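Local atomic coordinates of ribokinase (Giardia lamblia, PDB entry 6WHJ), a protein that probably phosphorylates D-ribose at O-5, using ATP and a divalent cation such as magnesium, to give ribose 5-phosphate. Residues B[9-14]-B[142-147]; B[170-175]-B[193-198]; B[186-191]-B[231-236]. All coordinates share one frame; numbering follows the deposited sequence.

Contact 1. Residues B[9-14]-B[142-147]; sequences IVIIGS and VMQCEI. With EDO (1,2-ethanediol), chain F.
V142 docks between V10 and I12 as parallel strands do: its N donates to V10 O (2.8 Å), and its O accepts from I12 N (2.9 Å). On one face of the sheet I11 and V142 lie side by side, CG1 of I11 being 4.2 Å from CB of V142, under helices 44-55 and 272-287. On the other, I12 packs on the stem of M143, and both rest on F155 of helix 149-165. This is the closely packed half of the contact.

Beyond M143 the backbones part and water enters. One molecule accepts from Q144 N and donates to I12 O (2.7 Å). A second receives only weak bonds from S14 N and E146 N, but donates to Q144 OE1. The bend at chi2 (80°) carries the Q144 amide back toward the first strand, where NE2 meets I11 CG2 at 3.8 Å and is held by Q48. The gap narrows again where S14 OG donates to the anti lone pair of E146 OE1 (2.5 Å), an oxygen that also accepts from K44 N. An ethanediol, probably from the crystallisation liquor, bonds E146 OE2, N16 and D18. Such splaying at the C-terminal ends of parallel strands is typical of an alpha/beta active site, here the predicted ribose pocket of the PfkB fold.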
ATOM      1  N   ILE B   9     -29.368 -15.302   2.028  1.00 29.65           N
ATOM      2  CA  ILE B   9     -27.956 -15.350   2.389  1.00 28.41           C
ATOM      3  C   ILE B   9     -27.598 -13.999   2.988  1.00 25.40           C
ATOM      4  O   ILE B   9     -27.756 -12.964   2.330  1.00 24.10           O
ATOM      5  CB  ILE B   9     -27.052 -15.665   1.182  1.00 29.07           C
ATOM      6  CG1 ILE B   9     -27.441 -17.001   0.535  1.00 30.38           C
ATOM      7  CG2 ILE B   9     -25.571 -15.688   1.602  1.00 22.56           C
ATOM      8  CD1 ILE B   9     -26.841 -17.207  -0.851  1.00 27.53           C
ATOM      9  N   VAL B  10     -27.135 -14.008   4.235  1.00 24.05           N
ATOM     10  CA  VAL B  10     -26.718 -12.804   4.944  1.00 25.82           C
ATOM     11  C   VAL B  10     -25.212 -12.920   5.169  1.00 24.74           C
ATOM     12  O   VAL B  10     -24.742 -13.894   5.771  1.00 25.06           O
ATOM     13  CB  VAL B  10     -27.484 -12.634   6.272  1.00 23.58           C
ATOM     14  CG1 VAL B  10     -27.039 -11.384   7.012  1.00 21.94           C
ATOM     15  CG2 VAL B  10     -28.981 -12.606   6.040  1.00 22.39           C
ATOM     16  N   ILE B  11     -24.451 -11.950   4.678  1.00 23.65           N
ATOM     17  CA  ILE B  11     -22.998 -11.948   4.831  1.00 26.35           C
ATOM     18  C   ILE B  11     -22.627 -10.783   5.742  1.00 25.52           C
ATOM     19  O   ILE B  11     -22.854  -9.616   5.397  1.00 25.85           O
ATOM     20  CB  ILE B  11     -22.262 -11.849   3.482  1.00 25.61           C
ATOM     21  CG1 ILE B  11     -22.710 -12.942   2.515  1.00 22.72           C
ATOM     22  CG2 ILE B  11     -20.761 -11.909   3.684  1.00 24.70           C
ATOM     23  CD1 ILE B  11     -23.774 -12.483   1.549  1.00 24.64           C
ATOM     24  N   ILE B  12     -22.082 -11.098   6.909  1.00 25.34           N
ATOM     25  CA  ILE B  12     -21.665 -10.097   7.881  1.00 25.49           C
ATOM     26  C   ILE B  12     -20.145 -10.041   7.830  1.00 26.28           C
ATOM     27  O   ILE B  12     -19.474 -10.958   8.319  1.00 24.34           O
ATOM     28  CB  ILE B  12     -22.150 -10.444   9.294  1.00 26.13           C
ATOM     29  CG1 ILE B  12     -23.649 -10.777   9.291  1.00 25.30           C
ATOM     30  CG2 ILE B  12     -21.881  -9.292  10.229  1.00 22.47           C
ATOM     31  CD1 ILE B  12     -24.136 -11.444  10.582  1.00 23.00           C
ATOM     32  N   GLY B  13     -19.592  -8.978   7.256  1.00 22.87           N
ATOM     33  CA  GLY B  13     -18.155  -8.886   7.169  1.00 22.18           C
ATOM     34  C   GLY B  13     -17.657  -7.570   6.614  1.00 25.02           C
ATOM     35  O   GLY B  13     -18.348  -6.551   6.643  1.00 26.43           O
ATOM     36  N   SER B  14     -16.448  -7.615   6.079  1.00 25.05           N
ATOM     37  CA  SER B  14     -15.693  -6.404   5.807  1.00 24.34           C
ATOM     38  C   SER B  14     -15.864  -5.908   4.377  1.00 25.23           C
ATOM     39  O   SER B  14     -16.150  -6.678   3.451  1.00 26.14           O
ATOM     40  CB  SER B  14     -14.215  -6.653   6.074  1.00 23.14           C
ATOM     41  OG  SER B  14     -13.772  -7.691   5.222  1.00 27.97           O
ATOM     42  N   VAL B 142     -23.057 -15.859   6.809  1.00 24.82           N
ATOM     43  CA  VAL B 142     -21.652 -16.084   6.468  1.00 22.51           C
ATOM     44  C   VAL B 142     -20.791 -15.015   7.128  1.00 25.37           C
ATOM     45  O   VAL B 142     -21.127 -13.825   7.097  1.00 25.77           O
ATOM     46  CB  VAL B 142     -21.423 -16.077   4.940  1.00 22.16           C
ATOM     47  CG1 VAL B 142     -20.034 -16.584   4.608  1.00 20.09           C
ATOM     48  CG2 VAL B 142     -22.473 -16.911   4.231  1.00 23.72           C
ATOM     49  N   MET B 143     -19.671 -15.437   7.717  1.00 25.48           N
ATOM     50  CA  MET B 143     -18.735 -14.520   8.354  1.00 22.80           C
ATOM     51  C   MET B 143     -17.312 -14.950   8.028  1.00 26.69           C
ATOM     52  O   MET B 143     -17.055 -16.109   7.693  1.00 25.58           O
ATOM     53  CB  MET B 143     -18.917 -14.488   9.877  1.00 21.62           C
ATOM     54  CG  MET B 143     -20.298 -14.070  10.341  1.00 21.21           C
ATOM     55  SD  MET B 143     -20.363 -13.751  12.111  1.00 26.23           S
ATOM     56  CE  MET B 143     -19.349 -12.276  12.253  1.00 23.52           C
ATOM     57  N   GLN B 144     -16.385 -13.991   8.141  1.00 26.47           N
ATOM     58  CA  GLN B 144     -14.959 -14.220   7.932  1.00 22.10           C
ATOM     59  C   GLN B 144     -14.164 -13.702   9.125  1.00 23.38           C
ATOM     60  O   GLN B 144     -14.644 -13.748  10.261  1.00 21.52           O
ATOM     61  CB  GLN B 144     -14.470 -13.550   6.653  1.00 22.53           C
ATOM     62  CG  GLN B 144     -15.287 -13.862   5.424  1.00 23.67           C
ATOM     63  CD  GLN B 144     -16.551 -13.048   5.352  1.00 23.79           C
ATOM     64  OE1 GLN B 144     -16.607 -11.927   5.857  1.00 24.92           O
ATOM     65  NE2 GLN B 144     -17.573 -13.597   4.716  1.00 24.06           N
ATOM     66  N   CYS B 145     -12.956 -13.194   8.881  1.00 25.74           N
ATOM     67  CA  CYS B 145     -12.083 -12.742   9.961  1.00 24.41           C
ATOM     68  C   CYS B 145     -11.523 -11.349   9.690  1.00 27.49           C
ATOM     69  O   CYS B 145     -10.396 -11.044  10.092  1.00 30.01           O
ATOM     70  CB  CYS B 145     -10.937 -13.728  10.172  1.00 25.54           C
ATOM     71  SG  CYS B 145     -11.439 -15.367  10.731  1.00 25.63           S
ATOM     72  N   GLU B 146     -12.299 -10.476   9.043  1.00 28.55           N
ATOM     73  CA  GLU B 146     -11.831  -9.136   8.711  1.00 24.14           C
ATOM     74  C   GLU B 146     -12.638  -8.040   9.405  1.00 26.50           C
ATOM     75  O   GLU B 146     -12.650  -6.898   8.935  1.00 27.47           O
ATOM     76  CB  GLU B 146     -11.827  -8.930   7.196  1.00 25.48           C
ATOM     77  CG  GLU B 146     -10.728  -9.685   6.463  1.00 26.06           C
ATOM     78  CD  GLU B 146     -10.668  -9.360   4.977  1.00 28.99           C
ATOM     79  OE1 GLU B 146     -11.640  -8.770   4.455  1.00 23.50           O
ATOM     80  OE2 GLU B 146      -9.652  -9.714   4.327  1.00 33.50           O
ATOM     81  N   ILE B 147     -13.342  -8.367  10.494  1.00 26.82           N
ATOM     82  CA  ILE B 147     -13.849  -7.354  11.420  1.00 26.85           C
ATOM     83  C   ILE B 147     -13.189  -7.612  12.773  1.00 25.46           C
ATOM     84  O   ILE B 147     -12.307  -8.468  12.889  1.00 26.57           O
ATOM     85  CB  ILE B 147     -15.389  -7.349  11.524  1.00 27.25           C
ATOM     86  CG1 ILE B 147     -15.916  -8.662  12.118  1.00 28.09           C
ATOM     87  CG2 ILE B 147     -16.026  -7.071  10.149  1.00 21.61           C
ATOM     88  CD1 ILE B 147     -17.402  -8.627  12.482  1.00 20.04           C
TER
HETATM   89  C1  EDO F 401      -9.015  -9.305   1.165  1.00 33.01           C
HETATM   90  O1  EDO F 401      -8.210  -9.278   2.352  1.00 33.32           O
HETATM   91  C2  EDO F 401      -8.886  -7.980   0.416  1.00 30.93           C
HETATM   92  O2  EDO F 401      -8.951  -6.911   1.370  1.00 30.69           O
HETATM   93  O   HOH W   1     -16.959 -11.693   9.100  1.00 19.56           O
HETATM   94  O   HOH W   2     -15.237 -10.469   7.352  1.00 26.37           O

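Contact 2. Residues B[170-175]-B[193-198]; sequences RFVFNP and IFCPNE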
ATOM      1  N   ARG B 170     -28.303 -21.855   8.873  1.00 29.74           N
ATOM      2  CA  ARG B 170     -26.990 -22.470   9.005  1.00 29.11           C
ATOM      3  C   ARG B 170     -25.925 -21.380   8.985  1.00 25.57           C
ATOM      4  O   ARG B 170     -26.014 -20.430   8.200  1.00 21.87           O
ATOM      5  CB  ARG B 170     -26.727 -23.472   7.879  1.00 27.90           C
ATOM      6  CG  ARG B 170     -27.605 -24.687   7.948  1.00 31.59           C
ATOM      7  CD  ARG B 170     -27.355 -25.570   9.139  1.00 32.89           C
ATOM      8  NE  ARG B 170     -28.259 -26.717   9.079  1.00 38.50           N
ATOM      9  CZ  ARG B 170     -29.478 -26.743   9.615  1.00 43.39           C
ATOM     10  NH1 ARG B 170     -29.940 -25.693  10.286  1.00 42.23           N
ATOM     11  NH2 ARG B 170     -30.235 -27.827   9.486  1.00 43.03           N
ATOM     12  N   PHE B 171     -24.933 -21.507   9.860  1.00 25.82           N
ATOM     13  CA  PHE B 171     -23.813 -20.571   9.948  1.00 24.42           C
ATOM     14  C   PHE B 171     -22.616 -21.159   9.193  1.00 26.47           C
ATOM     15  O   PHE B 171     -22.076 -22.201   9.582  1.00 20.58           O
ATOM     16  CB  PHE B 171     -23.483 -20.304  11.415  1.00 26.18           C
ATOM     17  CG  PHE B 171     -22.325 -19.363  11.650  1.00 26.87           C
ATOM     18  CD1 PHE B 171     -21.896 -18.479  10.673  1.00 26.70           C
ATOM     19  CD2 PHE B 171     -21.695 -19.336  12.892  1.00 26.52           C
ATOM     20  CE1 PHE B 171     -20.841 -17.611  10.916  1.00 24.15           C
ATOM     21  CE2 PHE B 171     -20.649 -18.473  13.143  1.00 27.53           C
ATOM     22  CZ  PHE B 171     -20.219 -17.608  12.150  1.00 25.99           C
ATOM     23  N   VAL B 172     -22.218 -20.491   8.108  1.00 25.79           N
ATOM     24  CA  VAL B 172     -21.024 -20.830   7.343  1.00 25.88           C
ATOM     25  C   VAL B 172     -19.921 -19.856   7.741  1.00 23.62           C
ATOM     26  O   VAL B 172     -20.056 -18.641   7.539  1.00 20.86           O
ATOM     27  CB  VAL B 172     -21.280 -20.766   5.830  1.00 27.24           C
ATOM     28  CG1 VAL B 172     -20.002 -21.175   5.050  1.00 18.59           C
ATOM     29  CG2 VAL B 172     -22.490 -21.625   5.449  1.00 23.56           C
ATOM     30  N   PHE B 173     -18.833 -20.388   8.304  1.00 22.31           N
ATOM     31  CA  PHE B 173     -17.700 -19.596   8.761  1.00 20.82           C
ATOM     32  C   PHE B 173     -16.475 -19.900   7.907  1.00 21.65           C
ATOM     33  O   PHE B 173     -15.980 -21.032   7.898  1.00 22.89           O
ATOM     34  CB  PHE B 173     -17.424 -19.862  10.243  1.00 21.45           C
ATOM     35  CG  PHE B 173     -16.250 -19.090  10.803  1.00 22.38           C
ATOM     36  CD1 PHE B 173     -16.085 -17.742  10.532  1.00 24.11           C
ATOM     37  CD2 PHE B 173     -15.339 -19.709  11.645  1.00 22.41           C
ATOM     38  CE1 PHE B 173     -15.008 -17.032  11.055  1.00 22.05           C
ATOM     39  CE2 PHE B 173     -14.270 -19.009  12.174  1.00 24.46           C
ATOM     40  CZ  PHE B 173     -14.106 -17.659  11.877  1.00 23.23           C
ATOM     41  N   ASN B 174     -15.975 -18.880   7.201  1.00 23.90           N
ATOM     42  CA  ASN B 174     -14.743 -18.967   6.428  1.00 24.40           C
ATOM     43  C   ASN B 174     -13.635 -18.245   7.185  1.00 23.64           C
ATOM     44  O   ASN B 174     -13.572 -17.009   7.145  1.00 27.29           O
ATOM     45  CB  ASN B 174     -14.943 -18.350   5.040  1.00 25.63           C
ATOM     46  CG  ASN B 174     -13.654 -18.201   4.270  1.00 24.51           C
ATOM     47  OD1 ASN B 174     -13.443 -17.198   3.594  1.00 26.94           O
ATOM     48  ND2 ASN B 174     -12.772 -19.185   4.386  1.00 27.14           N
ATOM     49  N   PRO B 175     -12.720 -18.954   7.865  1.00 25.72           N
ATOM     50  CA  PRO B 175     -11.777 -18.296   8.796  1.00 24.02           C
ATOM     51  C   PRO B 175     -10.613 -17.598   8.092  1.00 26.29           C
ATOM     52  O   PRO B 175      -9.443 -17.927   8.302  1.00 26.46           O
ATOM     53  CB  PRO B 175     -11.303 -19.476   9.653  1.00 21.35           C
ATOM     54  CG  PRO B 175     -11.279 -20.612   8.671  1.00 25.24           C
ATOM     55  CD  PRO B 175     -12.487 -20.407   7.789  1.00 25.31           C
ATOM     56  N   ILE B 193     -21.035 -25.071   9.261  1.00 21.95           N
ATOM     57  CA  ILE B 193     -20.128 -25.488   8.196  1.00 22.28           C
ATOM     58  C   ILE B 193     -18.878 -24.618   8.242  1.00 25.00           C
ATOM     59  O   ILE B 193     -18.961 -23.398   8.064  1.00 21.96           O
ATOM     60  CB  ILE B 193     -20.793 -25.401   6.814  1.00 24.07           C
ATOM     61  CG1 ILE B 193     -22.040 -26.293   6.770  1.00 23.00           C
ATOM     62  CG2 ILE B 193     -19.782 -25.729   5.708  1.00 24.03           C
ATOM     63  CD1 ILE B 193     -22.909 -26.084   5.564  1.00 23.95           C
ATOM     64  N   PHE B 194     -17.722 -25.250   8.450  1.00 25.42           N
ATOM     65  CA  PHE B 194     -16.444 -24.571   8.602  1.00 22.12           C
ATOM     66  C   PHE B 194     -15.638 -24.756   7.319  1.00 26.85           C
ATOM     67  O   PHE B 194     -15.527 -25.884   6.813  1.00 25.26           O
ATOM     68  CB  PHE B 194     -15.710 -25.145   9.818  1.00 25.78           C
ATOM     69  CG  PHE B 194     -14.493 -24.369  10.248  1.00 26.56           C
ATOM     70  CD1 PHE B 194     -14.570 -23.006  10.511  1.00 25.53           C
ATOM     71  CD2 PHE B 194     -13.292 -25.015  10.455  1.00 24.94           C
ATOM     72  CE1 PHE B 194     -13.463 -22.299  10.930  1.00 23.05           C
ATOM     73  CE2 PHE B 194     -12.177 -24.310  10.870  1.00 28.21           C
ATOM     74  CZ  PHE B 194     -12.266 -22.949  11.110  1.00 28.40           C
ATOM     75  N   CYS B 195     -15.091 -23.658   6.783  1.00 23.82           N
ATOM     76  CA  CYS B 195     -14.458 -23.655   5.457  1.00 23.09           C
ATOM     77  C   CYS B 195     -13.036 -23.110   5.524  1.00 26.52           C
ATOM     78  O   CYS B 195     -12.747 -22.021   5.011  1.00 25.32           O
ATOM     79  CB  CYS B 195     -15.277 -22.828   4.468  1.00 22.25           C
ATOM     80  SG  CYS B 195     -16.969 -23.366   4.327  1.00 32.08           S
ATOM     81  N   PRO B 196     -12.113 -23.848   6.124  1.00 22.99           N
ATOM     82  CA  PRO B 196     -10.720 -23.423   6.118  1.00 25.73           C
ATOM     83  C   PRO B 196     -10.009 -23.911   4.866  1.00 30.89           C
ATOM     84  O   PRO B 196     -10.418 -24.876   4.216  1.00 28.15           O
ATOM     85  CB  PRO B 196     -10.159 -24.123   7.362  1.00 27.95           C
ATOM     86  CG  PRO B 196     -10.879 -25.412   7.367  1.00 26.47           C
ATOM     87  CD  PRO B 196     -12.284 -25.100   6.884  1.00 24.77           C
ATOM     88  N   ASN B 197      -8.923 -23.225   4.528  1.00 31.89           N
ATOM     89  CA  ASN B 197      -8.002 -23.831   3.579  1.00 33.83           C
ATOM     90  C   ASN B 197      -6.971 -24.625   4.380  1.00 32.60           C
ATOM     91  O   ASN B 197      -7.061 -24.718   5.605  1.00 34.23           O
ATOM     92  CB  ASN B 197      -7.427 -22.765   2.644  1.00 31.88           C
ATOM     93  CG  ASN B 197      -6.505 -21.776   3.337  1.00 30.36           C
ATOM     94  OD1 ASN B 197      -6.020 -21.993   4.455  1.00 32.64           O
ATOM     95  ND2 ASN B 197      -6.324 -20.630   2.694  1.00 25.34           N
ATOM     96  N   GLU B 198      -5.982 -25.215   3.706  1.00 37.47           N
ATOM     97  CA  GLU B 198      -5.058 -26.096   4.422  1.00 40.82           C
ATOM     98  C   GLU B 198      -4.325 -25.349   5.534  1.00 40.54           C
ATOM     99  O   GLU B 198      -4.308 -25.794   6.689  1.00 38.17           O
ATOM    100  CB  GLU B 198      -4.046 -26.726   3.471  1.00 47.17           C
ATOM    101  CG  GLU B 198      -3.587 -28.093   3.963  1.00 51.70           C
ATOM    102  CD  GLU B 198      -2.570 -28.742   3.060  1.00 61.66           C
ATOM    103  OE1 GLU B 198      -1.929 -29.716   3.511  1.00 64.94           O
ATOM    104  OE2 GLU B 198      -2.390 -28.267   1.917  1.00 66.39           O
TER
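A beta-alpha-beta unit underlies this contact: strand 170-173 leads through helix 184-188 into strand 193-194, and the two strands lie side by side and parallel in the main sheet, the touching parts, 171-175 and 193-196, running 7° apart. I193 is bonded through both its N and its O, the N donating to F171 O (3.1 Å) and the O accepting from F173 N (3.0 Å); C195 N then donates to F173 O (3.0 Å).

V172 and I193 share a face of the sheet, and helix 272-287 covers I193 and C195; V172 CG1 lies 3.8 Å from C195 SG. F173 and F194, a bridge pair, point from the opposite face, and with CG anti to the backbone N in both, the rings lie side by side. They meet obliquely, centroids 5.6 Å apart, and CD2 of F173 comes in at the edge of the F194 ring. P175 adds its CG, 3.5 Å from F194 CZ, and the helix 184-188 closes over this aromatic cluster through F184, I187 and L188.

Farther on, N197, a predicted ATP-binding residue, caps the N-terminus of helix 198-205. Just past the bridge pairs a side chain adds one more tie: N174 ND2 donates to C195 O at 2.9 Å, the oxygen lying 16° out of the amide plane.

Contact 3. Residues B[186-191]-B[231-236]; sequences KILSIT and PSLKFV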
ATOM      1  N   LYS B 186     -14.844 -20.191  20.245  1.00 31.82           N
ATOM      2  CA  LYS B 186     -16.174 -19.650  20.503  1.00 32.34           C
ATOM      3  C   LYS B 186     -16.976 -19.521  19.214  1.00 29.92           C
ATOM      4  O   LYS B 186     -18.176 -19.819  19.197  1.00 30.36           O
ATOM      5  CB  LYS B 186     -16.080 -18.300  21.219  1.00 32.28           C
ATOM      6  N   ILE B 187     -16.328 -19.124  18.115  1.00 28.01           N
ATOM      7  CA  ILE B 187     -17.052 -19.018  16.847  1.00 28.93           C
ATOM      8  C   ILE B 187     -17.502 -20.393  16.367  1.00 27.67           C
ATOM      9  O   ILE B 187     -18.623 -20.552  15.872  1.00 27.86           O
ATOM     10  CB  ILE B 187     -16.206 -18.306  15.778  1.00 29.63           C
ATOM     11  CG1 ILE B 187     -15.815 -16.896  16.236  1.00 30.95           C
ATOM     12  CG2 ILE B 187     -16.965 -18.244  14.467  1.00 21.08           C
ATOM     13  CD1 ILE B 187     -14.824 -16.209  15.289  1.00 29.15           C
ATOM     14  N   LEU B 188     -16.646 -21.410  16.504  1.00 28.07           N
ATOM     15  CA  LEU B 188     -17.016 -22.734  16.018  1.00 29.12           C
ATOM     16  C   LEU B 188     -18.204 -23.336  16.765  1.00 30.59           C
ATOM     17  O   LEU B 188     -18.902 -24.182  16.202  1.00 29.41           O
ATOM     18  CB  LEU B 188     -15.815 -23.680  16.101  1.00 28.78           C
ATOM     19  CG  LEU B 188     -14.763 -23.576  14.996  1.00 28.57           C
ATOM     20  CD1 LEU B 188     -13.459 -24.249  15.405  1.00 28.54           C
ATOM     21  CD2 LEU B 188     -15.301 -24.222  13.740  1.00 27.82           C
ATOM     22  N   SER B 189     -18.465 -22.915  18.005  1.00 30.62           N
ATOM     23  CA  SER B 189     -19.534 -23.534  18.781  1.00 27.96           C
ATOM     24  C   SER B 189     -20.913 -23.276  18.191  1.00 30.28           C
ATOM     25  O   SER B 189     -21.856 -24.004  18.513  1.00 34.39           O
ATOM     26  CB  SER B 189     -19.499 -23.039  20.219  1.00 27.47           C
ATOM     27  OG  SER B 189     -19.592 -21.628  20.251  1.00 30.86           O
ATOM     28  N   ILE B 190     -21.063 -22.269  17.333  1.00 27.89           N
ATOM     29  CA  ILE B 190     -22.312 -22.067  16.614  1.00 27.44           C
ATOM     30  C   ILE B 190     -22.126 -22.201  15.119  1.00 28.24           C
ATOM     31  O   ILE B 190     -23.094 -22.045  14.368  1.00 29.89           O
ATOM     32  CB  ILE B 190     -22.962 -20.706  16.943  1.00 30.17           C
ATOM     33  CG1 ILE B 190     -22.099 -19.576  16.379  1.00 31.20           C
ATOM     34  CG2 ILE B 190     -23.196 -20.558  18.464  1.00 25.95           C
ATOM     35  CD1 ILE B 190     -22.865 -18.310  16.105  1.00 33.59           C
ATOM     36  N   THR B 191     -20.913 -22.514  14.667  1.00 27.82           N
ATOM     37  CA  THR B 191     -20.669 -22.762  13.258  1.00 24.66           C
ATOM     38  C   THR B 191     -21.299 -24.086  12.857  1.00 27.73           C
ATOM     39  O   THR B 191     -21.179 -25.095  13.565  1.00 23.81           O
ATOM     40  CB  THR B 191     -19.171 -22.799  12.972  1.00 26.47           C
ATOM     41  OG1 THR B 191     -18.605 -21.501  13.198  1.00 25.33           O
ATOM     42  CG2 THR B 191     -18.902 -23.234  11.524  1.00 22.06           C
ATOM     43  N   PRO B 231     -21.186 -27.930  19.661  1.00 39.67           N
ATOM     44  CA  PRO B 231     -22.399 -28.747  19.499  1.00 33.09           C
ATOM     45  C   PRO B 231     -23.027 -28.635  18.123  1.00 32.13           C
ATOM     46  O   PRO B 231     -23.892 -29.458  17.797  1.00 33.79           O
ATOM     47  CB  PRO B 231     -23.342 -28.197  20.579  1.00 33.87           C
ATOM     48  CG  PRO B 231     -22.886 -26.776  20.772  1.00 33.54           C
ATOM     49  CD  PRO B 231     -21.399 -26.774  20.553  1.00 32.18           C
ATOM     50  N   SER B 232     -22.664 -27.627  17.324  1.00 34.62           N
ATOM     51  CA  SER B 232     -23.321 -27.402  16.042  1.00 31.52           C
ATOM     52  C   SER B 232     -22.538 -27.873  14.822  1.00 26.33           C
ATOM     53  O   SER B 232     -23.160 -28.117  13.783  1.00 27.16           O
ATOM     54  CB  SER B 232     -23.647 -25.914  15.862  1.00 31.93           C
ATOM     55  OG  SER B 232     -22.478 -25.122  15.934  1.00 32.61           O
ATOM     56  N   LEU B 233     -21.209 -27.986  14.897  1.00 28.16           N
ATOM     57  CA  LEU B 233     -20.416 -28.222  13.687  1.00 26.31           C
ATOM     58  C   LEU B 233     -20.771 -29.554  13.045  1.00 27.52           C
ATOM     59  O   LEU B 233     -20.684 -30.609  13.681  1.00 31.35           O
ATOM     60  CB  LEU B 233     -18.918 -28.164  13.989  1.00 29.41           C
ATOM     61  CG  LEU B 233     -17.973 -28.335  12.784  1.00 28.58           C
ATOM     62  CD1 LEU B 233     -18.158 -27.278  11.717  1.00 26.15           C
ATOM     63  CD2 LEU B 233     -16.523 -28.364  13.238  1.00 30.04           C
ATOM     64  N   LYS B 234     -21.137 -29.503  11.765  1.00 27.76           N
ATOM     65  CA  LYS B 234     -21.584 -30.679  11.033  1.00 31.92           C
ATOM     66  C   LYS B 234     -20.657 -31.071   9.894  1.00 31.24           C
ATOM     67  O   LYS B 234     -20.557 -32.259   9.576  1.00 31.31           O
ATOM     68  CB  LYS B 234     -22.990 -30.444  10.467  1.00 29.96           C
ATOM     69  CG  LYS B 234     -24.055 -30.301  11.536  1.00 33.41           C
ATOM     70  CD  LYS B 234     -25.272 -29.555  11.004  1.00 33.58           C
ATOM     71  CE  LYS B 234     -26.215 -29.201  12.144  1.00 40.76           C
ATOM     72  NZ  LYS B 234     -25.740 -27.987  12.870  1.00 31.21           N
ATOM     73  N   PHE B 235     -20.001 -30.100   9.259  1.00 26.74           N
ATOM     74  CA  PHE B 235     -19.119 -30.362   8.135  1.00 27.87           C
ATOM     75  C   PHE B 235     -17.957 -29.388   8.167  1.00 25.47           C
ATOM     76  O   PHE B 235     -18.133 -28.211   8.488  1.00 26.04           O
ATOM     77  CB  PHE B 235     -19.852 -30.231   6.796  1.00 28.11           C
ATOM     78  CG  PHE B 235     -20.955 -31.222   6.617  1.00 31.09           C
ATOM     79  CD1 PHE B 235     -22.272 -30.862   6.853  1.00 29.42           C
ATOM     80  CD2 PHE B 235     -20.675 -32.523   6.222  1.00 27.72           C
ATOM     81  CE1 PHE B 235     -23.284 -31.769   6.693  1.00 31.60           C
ATOM     82  CE2 PHE B 235     -21.685 -33.437   6.065  1.00 31.83           C
ATOM     83  CZ  PHE B 235     -22.996 -33.062   6.301  1.00 33.32           C
ATOM     84  N   VAL B 236     -16.780 -29.884   7.811  1.00 26.18           N
ATOM     85  CA  VAL B 236     -15.623 -29.052   7.520  1.00 26.93           C
ATOM     86  C   VAL B 236     -15.363 -29.197   6.034  1.00 28.11           C
ATOM     87  O   VAL B 236     -15.143 -30.311   5.543  1.00 28.98           O
ATOM     88  CB  VAL B 236     -14.391 -29.470   8.334  1.00 25.65           C
ATOM     89  CG1 VAL B 236     -13.204 -28.584   7.984  1.00 23.56           C
ATOM     90  CG2 VAL B 236     -14.693 -29.420   9.820  1.00 26.46           C
TER
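P231 sets its ring against the turn that follows helix 184-188, with CD 3.5 Å from S189 O. Next, S232 sends its hydroxyl into the same turn. With chi1 at 58°, OG sits between its own backbone N and carbonyl carbon and donates to T191 O (2.7 Å), approaching from above the carbonyl plane, 56° out of it, rather than along a lone pair. S189 O is also close to this hydroxyl, at 2.9 Å. The accepting residue is itself tied back to the helix, T191 OG1 donating to I187 O (2.8 Å).

L233 then turns its side chain into the interior. Its CD1 lies alongside T191 CG2 at 4.1 Å and its CD2 meets L188 CD2 at 4.3 Å, while F194 of the neighbouring strand adds to the apolar patch. K234 folds back over its own turn, NZ donating to S232 O (2.7 Å) in the carbonyl plane, and it forms a salt bridge with D192, the residue directly after T191.

From F235 onward the chain runs as strand 235-239. The contact thus joins the end of helix 184-188 and the turn after it to the loop before strand 235-239: packing of connecting segments at one end of the parallel strands of the alpha/beta fold, away from the predicted substrate and nucleotide sites.

In the fold
Contacts 1 and 2 pair strands of the large sheet of the PfkB fold, and contact 3 packs beside it. In that sheet strands 9-12, 140-143, 170-173, 193-194 and 235-239 stand next to one another in that order, all parallel. Contact 1 closes before the others open; contacts 2 and 3 interleave along the chain, helix 184-188 linking the two strands of contact 2. Their centres are about 11 Å (1 and 2), about 9 Å (2 and 3) and about 16 Å (1 and 3) apart. Probable backbone hydrogen bonds join M143 to V172 and N174, and F194 to F235. Contacts 1 and 2 run on into predicted substrate and ATP residues, whereas contact 3 lies away from the predicted sites.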